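Side-chain contacts in enoyl-CoA hydratase subunit II (PDB 2EJ5), which probably hydrates enoyl-CoA thioesters as a crotonase-family enzyme, perhaps in the breakdown of phenylacetic acid: residues I204-R209 against R231-T236; H239-K244 against P252-N257; A38-G43 against M87-H92. All coordinates share one frame; numbering follows the deposited sequence.

Contact 1. Residues I204-R209 against R231-T236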
loop_
_atom_site.group_PDB
_atom_site.type_symbol
_atom_site.label_atom_id
_atom_site.label_comp_id
_atom_site.label_asym_id
_atom_site.label_seq_id
_atom_site.Cartn_x
_atom_site.Cartn_y
_atom_site.Cartn_z
ATOM N N ILE A 204 1.686 -13.057 18.605
ATOM C CA ILE A 204 1.388 -13.162 17.149
ATOM C C ILE A 204 -0.111 -12.914 16.897
ATOM O O ILE A 204 -0.482 -12.240 15.948
ATOM C CB ILE A 204 1.817 -14.523 16.551
ATOM C CG1 ILE A 204 3.369 -14.643 16.576
ATOM C CG2 ILE A 204 1.287 -14.691 15.091
ATOM C CD1 ILE A 204 3.847 -16.062 16.230
ATOM N N GLY A 205 -0.973 -13.465 17.744
ATOM C CA GLY A 205 -2.425 -13.204 17.580
ATOM C C GLY A 205 -2.785 -11.735 17.752
ATOM O O GLY A 205 -3.616 -11.186 16.989
ATOM N N LEU A 206 -2.164 -11.086 18.729
ATOM C CA LEU A 206 -2.369 -9.663 18.992
ATOM C C LEU A 206 -1.828 -8.769 17.860
ATOM O O LEU A 206 -2.397 -7.717 17.531
ATOM C CB LEU A 206 -1.705 -9.305 20.334
ATOM C CG LEU A 206 -2.455 -9.820 21.605
ATOM C CD1 LEU A 206 -1.660 -9.616 22.849
ATOM C CD2 LEU A 206 -3.858 -9.258 21.772
ATOM N N ILE A 207 -0.719 -9.173 17.254
ATOM C CA ILE A 207 -0.265 -8.401 16.094
ATOM C C ILE A 207 -1.228 -8.554 14.899
ATOM O O ILE A 207 -1.503 -7.552 14.182
ATOM C CB ILE A 207 1.223 -8.643 15.713
ATOM C CG1 ILE A 207 1.378 -9.863 14.840
ATOM C CG2 ILE A 207 2.151 -8.585 16.912
ATOM C CD1 ILE A 207 1.389 -9.452 13.376
ATOM N N LYS A 208 -1.778 -9.744 14.689
ATOM C CA LYS A 208 -2.816 -9.893 13.675
ATOM C C LYS A 208 -4.051 -9.044 14.009
ATOM O O LYS A 208 -4.699 -8.481 13.108
ATOM C CB LYS A 208 -3.190 -11.366 13.547
ATOM C CG LYS A 208 -2.187 -12.167 12.771
ATOM C CD LYS A 208 -2.535 -13.644 12.732
ATOM C CE LYS A 208 -3.770 -13.918 11.790
ATOM N NZ LYS A 208 -3.733 -15.267 11.092
ATOM N N ARG A 209 -4.382 -8.969 15.291
ATOM C CA ARG A 209 -5.512 -8.145 15.740
ATOM C C ARG A 209 -5.218 -6.685 15.400
ATOM O O ARG A 209 -6.079 -5.973 14.830
ATOM C CB ARG A 209 -5.757 -8.313 17.251
ATOM C CG ARG A 209 -7.072 -7.704 17.752
ATOM C CD ARG A 209 -7.282 -7.930 19.282
ATOM N NE ARG A 209 -7.319 -9.356 19.642
ATOM C CZ ARG A 209 -7.378 -9.798 20.901
ATOM N NH1 ARG A 209 -7.410 -8.935 21.903
ATOM N NH2 ARG A 209 -7.384 -11.103 21.180
ATOM N N ARG A 231 -0.801 -4.285 26.960
ATOM C CA ARG A 231 -1.110 -4.634 28.371
ATOM C C ARG A 231 -1.302 -6.129 28.450
ATOM O O ARG A 231 -0.677 -6.785 29.292
ATOM C CB ARG A 231 -2.333 -3.859 28.911
ATOM C CG ARG A 231 -2.707 -4.156 30.365
ATOM C CD ARG A 231 -4.104 -3.689 30.713
ATOM N NE ARG A 231 -5.132 -4.476 30.023
ATOM C CZ ARG A 231 -5.615 -5.650 30.436
ATOM N NH1 ARG A 231 -5.188 -6.206 31.571
ATOM N NH2 ARG A 231 -6.540 -6.269 29.695
ATOM N N ILE A 232 -2.084 -6.673 27.522
ATOM C CA ILE A 232 -2.267 -8.138 27.400
ATOM C C ILE A 232 -0.954 -8.916 27.127
ATOM O O ILE A 232 -0.652 -9.881 27.849
ATOM C CB ILE A 232 -3.365 -8.554 26.348
ATOM C CG1 ILE A 232 -4.727 -7.894 26.669
ATOM C CG2 ILE A 232 -3.490 -10.099 26.249
ATOM C CD1 ILE A 232 -5.658 -7.661 25.454
ATOM N N ALA A 233 -0.174 -8.513 26.109
ATOM C CA ALA A 233 1.030 -9.288 25.818
ATOM C C ALA A 233 1.953 -9.259 27.035
ATOM O O ALA A 233 2.629 -10.245 27.327
ATOM C CB ALA A 233 1.765 -8.760 24.542
ATOM N N GLY A 234 1.925 -8.143 27.754
ATOM C CA GLY A 234 2.816 -7.906 28.860
ATOM C C GLY A 234 2.549 -8.787 30.071
ATOM O O GLY A 234 3.433 -8.965 30.885
ATOM N N LEU A 235 1.341 -9.338 30.163
ATOM C CA LEU A 235 0.911 -10.123 31.303
ATOM C C LEU A 235 1.212 -11.587 31.076
ATOM O O LEU A 235 1.150 -12.387 31.998
ATOM C CB LEU A 235 -0.599 -9.937 31.531
ATOM C CG LEU A 235 -1.021 -8.646 32.236
ATOM C CD1 LEU A 235 -2.531 -8.472 32.086
ATOM C CD2 LEU A 235 -0.612 -8.716 33.732
ATOM N N THR A 236 1.566 -11.902 29.833
ATOM C CA THR A 236 1.675 -13.227 29.307
ATOM C C THR A 236 2.921 -13.942 29.904
ATOM O O THR A 236 3.891 -13.287 30.332
ATOM C CB THR A 236 1.726 -13.024 27.756
ATOM O OG1 THR A 236 0.674 -13.704 27.046
ATOM C CG2 THR A 236 3.105 -13.192 27.161
#

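Contact 2. Residues H239-K244 against P252-N257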
loop_
_atom_site.group_PDB
_atom_site.type_symbol
_atom_site.label_atom_id
_atom_site.label_comp_id
_atom_site.label_asym_id
_atom_site.label_seq_id
_atom_site.Cartn_x
_atom_site.Cartn_y
_atom_site.Cartn_z
ATOM N N HIS A 239 6.114 -13.379 27.683
ATOM C CA HIS A 239 6.825 -12.130 27.892
ATOM C C HIS A 239 7.869 -12.264 29.013
ATOM O O HIS A 239 9.017 -11.819 28.842
ATOM C CB HIS A 239 5.853 -10.974 28.203
ATOM C CG HIS A 239 6.530 -9.710 28.628
ATOM N ND1 HIS A 239 7.618 -9.185 27.959
ATOM C CD2 HIS A 239 6.270 -8.858 29.644
ATOM C CE1 HIS A 239 7.998 -8.063 28.547
ATOM N NE2 HIS A 239 7.189 -7.837 29.566
ATOM N N ARG A 240 7.457 -12.804 30.171
ATOM C CA ARG A 240 8.419 -12.981 31.275
ATOM C C ARG A 240 9.514 -14.023 30.976
ATOM O O ARG A 240 10.633 -13.838 31.382
ATOM C CB ARG A 240 7.746 -13.163 32.633
ATOM C CG ARG A 240 6.771 -14.303 32.761
ATOM C CD ARG A 240 6.222 -14.349 34.229
ATOM N NE ARG A 240 5.077 -13.467 34.377
ATOM C CZ ARG A 240 3.822 -13.846 34.137
ATOM N NH1 ARG A 240 3.555 -15.084 33.753
ATOM N NH2 ARG A 240 2.831 -12.983 34.281
ATOM N N GLU A 241 9.217 -15.064 30.209
ATOM C CA GLU A 241 10.304 -15.917 29.655
ATOM C C GLU A 241 11.279 -15.139 28.732
ATOM O O GLU A 241 12.505 -15.269 28.850
ATOM C CB GLU A 241 9.730 -17.155 28.960
ATOM C CG GLU A 241 10.708 -17.957 28.139
ATOM C CD GLU A 241 11.729 -18.779 28.957
ATOM O OE1 GLU A 241 11.709 -18.739 30.209
ATOM O OE2 GLU A 241 12.566 -19.452 28.322
ATOM N N GLY A 242 10.742 -14.296 27.854
ATOM C CA GLY A 242 11.562 -13.512 26.923
ATOM C C GLY A 242 12.513 -12.565 27.616
ATOM O O GLY A 242 13.655 -12.405 27.184
ATOM N N VAL A 243 12.044 -11.949 28.697
ATOM C CA VAL A 243 12.875 -11.031 29.477
ATOM C C VAL A 243 13.918 -11.786 30.322
ATOM O O VAL A 243 15.056 -11.363 30.389
ATOM C CB VAL A 243 12.042 -10.082 30.371
ATOM C CG1 VAL A 243 12.968 -9.171 31.156
ATOM C CG2 VAL A 243 11.102 -9.227 29.525
ATOM N N LYS A 244 13.528 -12.891 30.942
ATOM C CA LYS A 244 14.452 -13.735 31.706
ATOM C C LYS A 244 15.526 -14.407 30.829
ATOM O O LYS A 244 16.587 -14.776 31.331
ATOM C CB LYS A 244 13.697 -14.821 32.483
ATOM C CG LYS A 244 12.765 -14.337 33.600
ATOM C CD LYS A 244 13.500 -13.686 34.771
ATOM C CE LYS A 244 12.590 -13.515 35.998
ATOM N NZ LYS A 244 11.682 -12.312 35.920
ATOM N N PRO A 252 15.237 -18.275 24.549
ATOM C CA PRO A 252 13.942 -18.314 25.241
ATOM C C PRO A 252 13.163 -19.558 24.871
ATOM O O PRO A 252 13.226 -19.993 23.728
ATOM C CB PRO A 252 13.227 -17.061 24.705
ATOM C CG PRO A 252 13.833 -16.853 23.329
ATOM C CD PRO A 252 15.277 -17.230 23.507
ATOM N N LEU A 253 12.436 -20.142 25.814
ATOM C CA LEU A 253 11.501 -21.199 25.459
ATOM C C LEU A 253 10.042 -20.759 25.661
ATOM O O LEU A 253 9.558 -20.625 26.794
ATOM C CB LEU A 253 11.823 -22.512 26.197
ATOM C CG LEU A 253 11.000 -23.783 25.993
ATOM C CD1 LEU A 253 10.893 -24.233 24.521
ATOM C CD2 LEU A 253 11.680 -24.885 26.815
ATOM N N PHE A 254 9.340 -20.582 24.545
ATOM C CA PHE A 254 7.986 -20.010 24.562
ATOM C C PHE A 254 6.900 -21.083 24.521
ATOM O O PHE A 254 7.063 -22.137 23.887
ATOM C CB PHE A 254 7.801 -19.047 23.368
ATOM C CG PHE A 254 8.712 -17.837 23.393
ATOM C CD1 PHE A 254 8.731 -16.985 24.473
ATOM C CD2 PHE A 254 9.535 -17.544 22.296
ATOM C CE1 PHE A 254 9.560 -15.874 24.491
ATOM C CE2 PHE A 254 10.366 -16.428 22.312
ATOM C CZ PHE A 254 10.368 -15.587 23.393
ATOM N N GLN A 255 5.781 -20.800 25.178
ATOM C CA GLN A 255 4.690 -21.737 25.223
ATOM C C GLN A 255 3.435 -21.278 24.493
ATOM O O GLN A 255 2.589 -22.104 24.199
ATOM C CB GLN A 255 4.353 -22.136 26.682
ATOM C CG GLN A 255 5.486 -22.923 27.316
ATOM C CD GLN A 255 5.221 -23.339 28.766
ATOM O OE1 GLN A 255 4.306 -22.817 29.438
ATOM N NE2 GLN A 255 6.044 -24.274 29.262
ATOM N N GLY A 256 3.340 -19.991 24.151
ATOM C CA GLY A 256 2.130 -19.478 23.497
ATOM C C GLY A 256 1.063 -18.937 24.440
ATOM O O GLY A 256 -0.084 -18.722 24.036
ATOM N N ASN A 257 1.425 -18.713 25.698
ATOM C CA ASN A 257 0.524 -18.049 26.654
ATOM C C ASN A 257 1.327 -17.223 27.606
ATOM O O ASN A 257 0.762 -16.679 28.578
ATOM C CB ASN A 257 -0.273 -19.077 27.460
ATOM C CG ASN A 257 0.602 -20.162 28.019
ATOM O OD1 ASN A 257 1.638 -19.884 28.666
ATOM N ND2 ASN A 257 0.219 -21.418 27.756
ATOM O OXT ASN A 257 2.545 -17.129 27.407
#

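Contact 3. Residues A38-G43 against M87-H92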
loop_
_atom_site.group_PDB
_atom_site.type_symbol
_atom_site.label_atom_id
_atom_site.label_comp_id
_atom_site.label_asym_id
_atom_site.label_seq_id
_atom_site.Cartn_x
_atom_site.Cartn_y
_atom_site.Cartn_z
ATOM N N ALA A 38 -12.724 -26.304 10.876
ATOM C CA ALA A 38 -11.332 -26.645 11.177
ATOM C C ALA A 38 -10.575 -25.388 11.644
ATOM O O ALA A 38 -9.823 -25.446 12.604
ATOM C CB ALA A 38 -10.676 -27.222 9.951
ATOM N N LEU A 39 -10.800 -24.242 10.970
ATOM C CA LEU A 39 -10.130 -22.994 11.377
ATOM C C LEU A 39 -10.554 -22.588 12.744
ATOM O O LEU A 39 -9.756 -22.119 13.520
ATOM C CB LEU A 39 -10.386 -21.840 10.404
ATOM C CG LEU A 39 -9.751 -21.960 9.019
ATOM C CD1 LEU A 39 -10.236 -20.809 8.141
ATOM C CD2 LEU A 39 -8.185 -22.105 9.033
ATOM N N LYS A 40 -11.836 -22.771 13.060
ATOM C CA LYS A 40 -12.337 -22.371 14.370
ATOM C C LYS A 40 -11.779 -23.341 15.428
ATOM O O LYS A 40 -11.450 -22.925 16.525
ATOM C CB LYS A 40 -13.890 -22.321 14.380
ATOM C CG LYS A 40 -14.515 -21.273 13.415
ATOM C CD LYS A 40 -16.045 -21.411 13.321
ATOM C CE LYS A 40 -16.691 -20.234 12.544
ATOM N NZ LYS A 40 -18.228 -20.303 12.405
ATOM N N GLN A 41 -11.640 -24.605 15.051
ATOM C CA GLN A 41 -11.054 -25.671 15.896
ATOM C C GLN A 41 -9.606 -25.279 16.259
ATOM O O GLN A 41 -9.260 -25.118 17.438
ATOM C CB GLN A 41 -11.086 -26.983 15.109
ATOM C CG GLN A 41 -10.728 -28.295 15.844
ATOM C CD GLN A 41 -11.225 -29.552 15.064
ATOM O OE1 GLN A 41 -11.943 -29.439 14.041
ATOM N NE2 GLN A 41 -10.840 -30.756 15.549
ATOM N N ALA A 42 -8.797 -25.063 15.218
ATOM C CA ALA A 42 -7.412 -24.587 15.394
ATOM C C ALA A 42 -7.306 -23.348 16.266
ATOM O O ALA A 42 -6.438 -23.265 17.138
ATOM C CB ALA A 42 -6.760 -24.363 14.029
ATOM N N GLY A 43 -8.203 -22.383 16.063
ATOM C CA GLY A 43 -8.241 -21.193 16.907
ATOM C C GLY A 43 -8.551 -21.482 18.375
ATOM O O GLY A 43 -8.054 -20.785 19.253
ATOM N N MET A 87 -14.106 -17.266 5.020
ATOM C CA MET A 87 -13.196 -16.119 4.995
ATOM C C MET A 87 -13.261 -15.318 6.273
ATOM O O MET A 87 -12.240 -14.788 6.708
ATOM C CB MET A 87 -13.400 -15.253 3.717
ATOM C CG MET A 87 -13.248 -16.073 2.366
ATOM S SD MET A 87 -11.751 -17.078 2.133
ATOM C CE MET A 87 -10.504 -15.790 2.200
ATOM N N LYS A 88 -14.424 -15.254 6.927
ATOM C CA LYS A 88 -14.508 -14.569 8.229
ATOM C C LYS A 88 -13.783 -15.354 9.304
ATOM O O LYS A 88 -13.112 -14.761 10.154
ATOM C CB LYS A 88 -15.954 -14.331 8.683
ATOM C CG LYS A 88 -16.720 -13.416 7.754
ATOM C CD LYS A 88 -18.083 -13.125 8.312
ATOM C CE LYS A 88 -18.648 -11.944 7.595
ATOM N NZ LYS A 88 -20.145 -11.889 7.765
ATOM N N ALA A 89 -13.927 -16.691 9.284
ATOM C CA ALA A 89 -13.169 -17.523 10.234
ATOM C C ALA A 89 -11.661 -17.299 10.037
ATOM O O ALA A 89 -10.931 -17.122 10.997
ATOM C CB ALA A 89 -13.502 -19.028 10.073
ATOM N N LEU A 90 -11.197 -17.333 8.797
ATOM C CA LEU A 90 -9.760 -17.112 8.542
ATOM C C LEU A 90 -9.361 -15.735 9.012
ATOM O O LEU A 90 -8.343 -15.558 9.665
ATOM C CB LEU A 90 -9.428 -17.333 7.067
ATOM C CG LEU A 90 -7.984 -17.233 6.558
ATOM C CD1 LEU A 90 -7.009 -18.114 7.396
ATOM C CD2 LEU A 90 -7.939 -17.604 5.054
ATOM N N HIS A 91 -10.180 -14.748 8.695
ATOM C CA HIS A 91 -9.829 -13.347 8.934
ATOM C C HIS A 91 -9.763 -13.061 10.432
ATOM O O HIS A 91 -8.953 -12.258 10.873
ATOM C CB HIS A 91 -10.843 -12.447 8.185
ATOM C CG HIS A 91 -10.578 -10.982 8.303
ATOM N ND1 HIS A 91 -11.001 -10.238 9.376
ATOM C CD2 HIS A 91 -9.895 -10.127 7.502
ATOM C CE1 HIS A 91 -10.620 -8.982 9.223
ATOM N NE2 HIS A 91 -9.945 -8.887 8.097
ATOM N N HIS A 92 -10.583 -13.748 11.227
ATOM C CA HIS A 92 -10.557 -13.540 12.672
ATOM C C HIS A 92 -9.621 -14.498 13.415
ATOM O O HIS A 92 -9.389 -14.298 14.568
ATOM C CB HIS A 92 -11.970 -13.593 13.283
ATOM C CG HIS A 92 -12.896 -12.531 12.757
ATOM N ND1 HIS A 92 -13.336 -12.502 11.447
ATOM C CD2 HIS A 92 -13.492 -11.479 13.373
ATOM C CE1 HIS A 92 -14.145 -11.473 11.273
ATOM N NE2 HIS A 92 -14.265 -10.839 12.428
#

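Contact 1. Residues I204-R209 against R231-T236
Leu206 meets both Ile232 and Ala233, and its CA stands 7.6 Å from the CA of Ala233, the nearest backbone pair of the two segments. With CG anti to the carbonyl carbon (chi1 -73°), the leucine reaches out to the facing helix, and its CD1 methyl does the touching. That methyl comes to 3.7 Å from the backbone N of Ala233 and 3.9 Å from the Ala233 CB. It also lies 3.9 Å from Ile232 CG2, so it nestles where two consecutive residues offer backbone and side chain together. No hydrogen bond joins the segments; the contact is van der Waals in nature. The axes of 204-209 and 231-235 run nearly antiparallel (175°, closest approach 10.5 Å), as in the two arms of a helical hairpin, here formed by the consecutive helices 201-216 and 219-235 in the C-terminal part of the crotonase fold. A second subunit closes over this hairpin, its Val137 packing on Leu206 and its Gly135 on Ala233. Further along, Lys208 faces the body of its own chain, where its NZ forms a salt bridge with Asp117. Arg209 turns back toward the partner helix, its chain bent at chi3 (-60°). Its NH1 reaches Ile232 CD1 at 4.2 Å, the two side chains meeting at about a right angle. Leu206 CD2 covers one face of the Arg209 guanidinium, 3.5 Å above its plane and nearer the periphery than the centre, while NE makes a salt bridge with Glu94; together these neighbours probably limit the turning of the flat group.

Contact 2. Residues H239-K244 against P252-N257
Glu241 grips the backbone of Leu253: its OE2 accepts the Leu253 N-H at 2.6 Å, and the bond is almost straight, at 175°. The oxygen uses its anti lone pair, the one turned away from OE1. A bend at chi2 (73°) carries the carboxylate to the tail. The CG of Glu241 lies only 3.2 Å from the carbonyl O of Leu253, so this is the tight part of the contact. OE2 also forms a salt bridge with Arg250, and two partners therefore hold a single oxygen. With an alanine in place of Glu241, the Leu253 N-H would probably lose its acceptor and Arg250 this charge partner, leaving the stretch around Leu253 less firmly held to the helix. One residue further along the helix, Phe254 brings CE1 to 3.9 Å from Gly242 N, which lies at the ring edge, near its plane. Gly242 has no side chain to hold the ring off, while Pro200 of the same chain and His133 of the second subunit also pack on Phe254. The looser side begins at Leu253, which rests its CB 3.8 Å from Glu241 OE2 but sends its branch outward, CG anti to the backbone N, where the residue is exposed. Pro252 touches lightly too, its CB 4.4 Å from Glu241 CG. Beyond Phe254 the backbone N atoms of Gln255 and Gly256 bond to Asp238, one turn before Glu241 and Gly242. The arrangement is that of a C-terminal tail folding back antiparallel along the last helix, 237-246, of the crotonase fold's helical C-terminal region.

Contact 3. Residues A38-G43 against M87-H92
Helices 38-43 and 87-92 lie side by side with their N-to-C directions only 22° apart and their axes 9.3 Å from each other, and the backbones come nearest where the CA atoms of Leu39 and Ala89 are 6.4 Å apart. So close an approach goes with a small residue, and Ala89 offers just its methyl to two neighbours. Leu39 makes the larger part of the contact: with CG anti to the carbonyl carbon (chi1 -69°), its CD1 projects onto the backbone N and CB of Leu90. It stands 3.7 Å from both of these Leu90 atoms, while the CB of Ala89 is a little farther, at 4.2 Å. One methyl thus presses on backbone and side chain of the other helix; no hydrogen bond crosses between the segments, and the contact is van der Waals. Lys40 adds its aliphatic base, CG lying 4.2 Å from Ala89 CB, and the extended remainder of its chain runs on from there at the exposed rim. Near its C-terminal end, helix 87-92 is fastened within itself. His92 ND1 donates to the carbonyl O of Lys88 at 2.6 Å, a bent bond, and the His92 backbone N reaches that oxygen from the opposite face of its plane, so two donors share one acceptor. Outside the pair, His91 stacks on Phe219 of the third subunit, Leu39 also packs on Leu16 of strand 13-18, and Leu90 on Leu112 and Ala115 of helix 108-115. Helices 29-44 and 75-92 each follow a strand and lead into the next parallel one, 13-18 to 50-55 and then 50-55 to 97-101, so the contact joins the helices of two successive beta-alpha-beta crossovers, as in the repeating spiral of the crotonase fold.

In the fold
From the N terminus, contact 3 comes first and closes the longest loop, 43 residues that include strand 50-55, within the spiral core. Contact 1 follows, closing the turn between helices 201-216 and 219-235, and contact 2 then closes the short return after helix 237-246. The three are in series; none nests in or crosses another. Contacts 1 and 2 touch, their centres 13 Å apart, with a weak hydrogen bond from Thr236 OG1 to Asn257 O, and both meet the second subunit, whereas contact 3 faces the third. Contacts 1 and 3 do not touch, yet Lys95 bridges them, its O bonding Lys208 and its NZ the carbonyl of Ala42.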